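Local coordinates for protein aftrax (Archaeoglobus fulgidus, PDB 3ZC0) that binds duplex RNA and probably cleaves it with magnesium, as the TRAX-like subunit of the archaeal C3PO assembly, at residues G120-Y125 and E143-I148. The protein carries 1 engineered substitution. Numbering follows the deposited sequence.
Sequences GELRRY and EVMEKI. With MG (magnesium ion), chain U.
Leu-122 and Met-145 lie alongside each other, pointing opposite ways, where the axes of segments 120-125 and 143-148 come within 9.9 Å and run nearly antiparallel (166°). Leu-122 CB sits against both CG (3.6 Å) and SD (3.9 Å) of Met-145. Beyond CG, the extended chi2 (177°) sends CD1 across to helix 135-153, where it rests against Val-144 CG2 at 3.5 Å, the valine branch set roughly perpendicular to the leucine. The same methyl also meets Met-145 CG and, at 4.0 Å, Ile-148 CD1. Met-145 reaches back the other way: its SD comes within 3.8 Å of the backbone N of Arg-123, and a bend at chi3 (53°) turns CE toward Arg-123 CB. Replacing Met-145 with alanine removes CG, SD and CE, which would probably leave a gap beside Leu-122 CB and take away the contact with Ile-177 and Thr-180 of helix 166-187. Phe-90 and Ala-93 of helix 73-94 also pack on Leu-122, while Arg-123 ends in a salt bridge with Asp-183. Glu-121 OE2 binds magnesium at 2.1 Å; the metal is also bound by Glu-86, a water and an RNA phosphate. The apolar seam thus belongs to the all-helical Translin fold, on the helix that also carries Glu-121 of the two-glutamate magnesium site.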
loop_
_atom_site.group_PDB
_atom_site.type_symbol
_atom_site.label_atom_id
_atom_site.label_comp_id
_atom_site.label_asym_id
_atom_site.label_seq_id
_atom_site.Cartn_x
_atom_site.Cartn_y
_atom_site.Cartn_z
ATOM N N GLY E 120 -5.566 3.157 26.016
ATOM C CA GLY E 120 -4.295 2.444 26.017
ATOM C C GLY E 120 -3.332 2.909 27.085
ATOM O O GLY E 120 -2.593 2.085 27.658
ATOM N N GLU E 121 -3.333 4.220 27.356
ATOM C CA GLU E 121 -2.452 4.754 28.392
ATOM C C GLU E 121 -2.959 4.220 29.723
ATOM O O GLU E 121 -2.180 3.855 30.619
ATOM C CB GLU E 121 -2.437 6.283 28.392
ATOM C CG GLU E 121 -2.088 6.918 27.061
ATOM C CD GLU E 121 -0.686 6.576 26.575
ATOM O OE1 GLU E 121 0.112 6.030 27.372
ATOM O OE2 GLU E 121 -0.384 6.845 25.384
ATOM N N LEU E 122 -4.283 4.157 29.835
ATOM C CA LEU E 122 -4.891 3.564 31.004
ATOM C C LEU E 122 -4.423 2.117 31.150
ATOM O O LEU E 122 -4.074 1.686 32.252
ATOM C CB LEU E 122 -6.415 3.672 30.942
ATOM C CG LEU E 122 -6.917 5.089 31.242
ATOM C CD1 LEU E 122 -8.417 5.196 31.101
ATOM C CD2 LEU E 122 -6.490 5.495 32.638
ATOM N N ARG E 123 -4.391 1.371 30.048
ATOM C CA ARG E 123 -3.868 0.008 30.121
ATOM C C ARG E 123 -2.465 -0.016 30.728
ATOM O O ARG E 123 -2.254 -0.712 31.734
ATOM C CB ARG E 123 -3.884 -0.726 28.778
ATOM C CG ARG E 123 -2.916 -1.898 28.772
ATOM C CD ARG E 123 -3.196 -2.921 27.697
ATOM N NE ARG E 123 -2.155 -3.955 27.631
ATOM C CZ ARG E 123 -1.988 -4.936 28.525
ATOM N NH1 ARG E 123 -2.773 -5.026 29.592
ATOM N NH2 ARG E 123 -1.023 -5.836 28.359
ATOM N N ARG E 124 -1.518 0.740 30.159
ATOM C CA ARG E 124 -0.167 0.777 30.771
ATOM C C ARG E 124 -0.227 1.048 32.264
ATOM O O ARG E 124 0.303 0.273 33.048
ATOM C CB ARG E 124 0.761 1.816 30.149
ATOM C CG ARG E 124 0.915 1.689 28.667
ATOM C CD ARG E 124 2.050 2.551 28.185
ATOM N NE ARG E 124 2.388 2.224 26.807
ATOM C CZ ARG E 124 1.917 2.869 25.750
ATOM N NH1 ARG E 124 1.083 3.895 25.907
ATOM N NH2 ARG E 124 2.288 2.486 24.539
ATOM N N TYR E 125 -0.901 2.129 32.643
ATOM C CA TYR E 125 -1.031 2.507 34.044
ATOM C C TYR E 125 -1.587 1.399 34.948
ATOM O O TYR E 125 -1.024 1.140 36.012
ATOM C CB TYR E 125 -1.893 3.754 34.160
ATOM C CG TYR E 125 -1.832 4.445 35.500
ATOM C CD1 TYR E 125 -0.749 5.245 35.849
ATOM C CD2 TYR E 125 -2.869 4.311 36.413
ATOM C CE1 TYR E 125 -0.700 5.888 37.076
ATOM C CE2 TYR E 125 -2.832 4.952 37.630
ATOM C CZ TYR E 125 -1.748 5.738 37.958
ATOM O OH TYR E 125 -1.731 6.377 39.173
ATOM N N GLU E 143 -12.435 -0.137 35.179
ATOM C CA GLU E 143 -13.805 0.379 35.162
ATOM C C GLU E 143 -13.916 1.563 34.215
ATOM O O GLU E 143 -14.773 1.548 33.323
ATOM C CB GLU E 143 -14.297 0.742 36.572
ATOM C CG GLU E 143 -14.563 -0.469 37.487
ATOM C CD GLU E 143 -14.990 -0.083 38.913
ATOM O OE1 GLU E 143 -15.195 1.123 39.188
ATOM O OE2 GLU E 143 -15.122 -0.995 39.762
ATOM N N VAL E 144 -13.046 2.568 34.383
ATOM C CA VAL E 144 -13.037 3.713 33.453
ATOM C C VAL E 144 -12.827 3.283 31.991
ATOM O O VAL E 144 -13.603 3.683 31.124
ATOM C CB VAL E 144 -12.096 4.918 33.886
ATOM C CG1 VAL E 144 -11.024 4.472 34.819
ATOM C CG2 VAL E 144 -11.500 5.643 32.676
ATOM N N MET E 145 -11.817 2.444 31.741
ATOM C CA MET E 145 -11.548 1.894 30.407
ATOM C C MET E 145 -12.813 1.368 29.771
ATOM O O MET E 145 -13.218 1.805 28.681
ATOM C CB MET E 145 -10.500 0.777 30.480
ATOM C CG MET E 145 -9.083 1.309 30.718
ATOM S SD MET E 145 -7.813 0.068 31.031
ATOM C CE MET E 145 -8.061 -0.986 29.587
ATOM N N GLU E 146 -13.444 0.439 30.474
ATOM C CA GLU E 146 -14.720 -0.104 30.049
ATOM C C GLU E 146 -15.770 0.993 29.798
ATOM O O GLU E 146 -16.533 0.905 28.832
ATOM C CB GLU E 146 -15.231 -1.102 31.089
ATOM C CG GLU E 146 -14.597 -2.481 31.038
ATOM C CD GLU E 146 -15.184 -3.370 29.947
ATOM O OE1 GLU E 146 -15.868 -2.845 29.033
ATOM O OE2 GLU E 146 -14.966 -4.602 30.008
ATOM N N LYS E 147 -15.804 2.020 30.653
ATOM C CA LYS E 147 -16.795 3.091 30.526
ATOM C C LYS E 147 -16.610 3.812 29.207
ATOM O O LYS E 147 -17.532 3.885 28.400
ATOM C CB LYS E 147 -16.697 4.090 31.676
ATOM N N ILE E 148 -15.406 4.335 28.997
ATOM C CA ILE E 148 -15.035 4.997 27.760
ATOM C C ILE E 148 -15.392 4.140 26.561
ATOM O O ILE E 148 -15.993 4.633 25.610
ATOM C CB ILE E 148 -13.537 5.289 27.707
ATOM C CG1 ILE E 148 -13.120 6.214 28.850
ATOM C CG2 ILE E 148 -13.172 5.942 26.400
ATOM C CD1 ILE E 148 -11.596 6.367 28.997
HETATM MG MG MG U . -0.756 7.403 23.427
HETATM O O HOH W 1 -2.091 5.860 23.694
#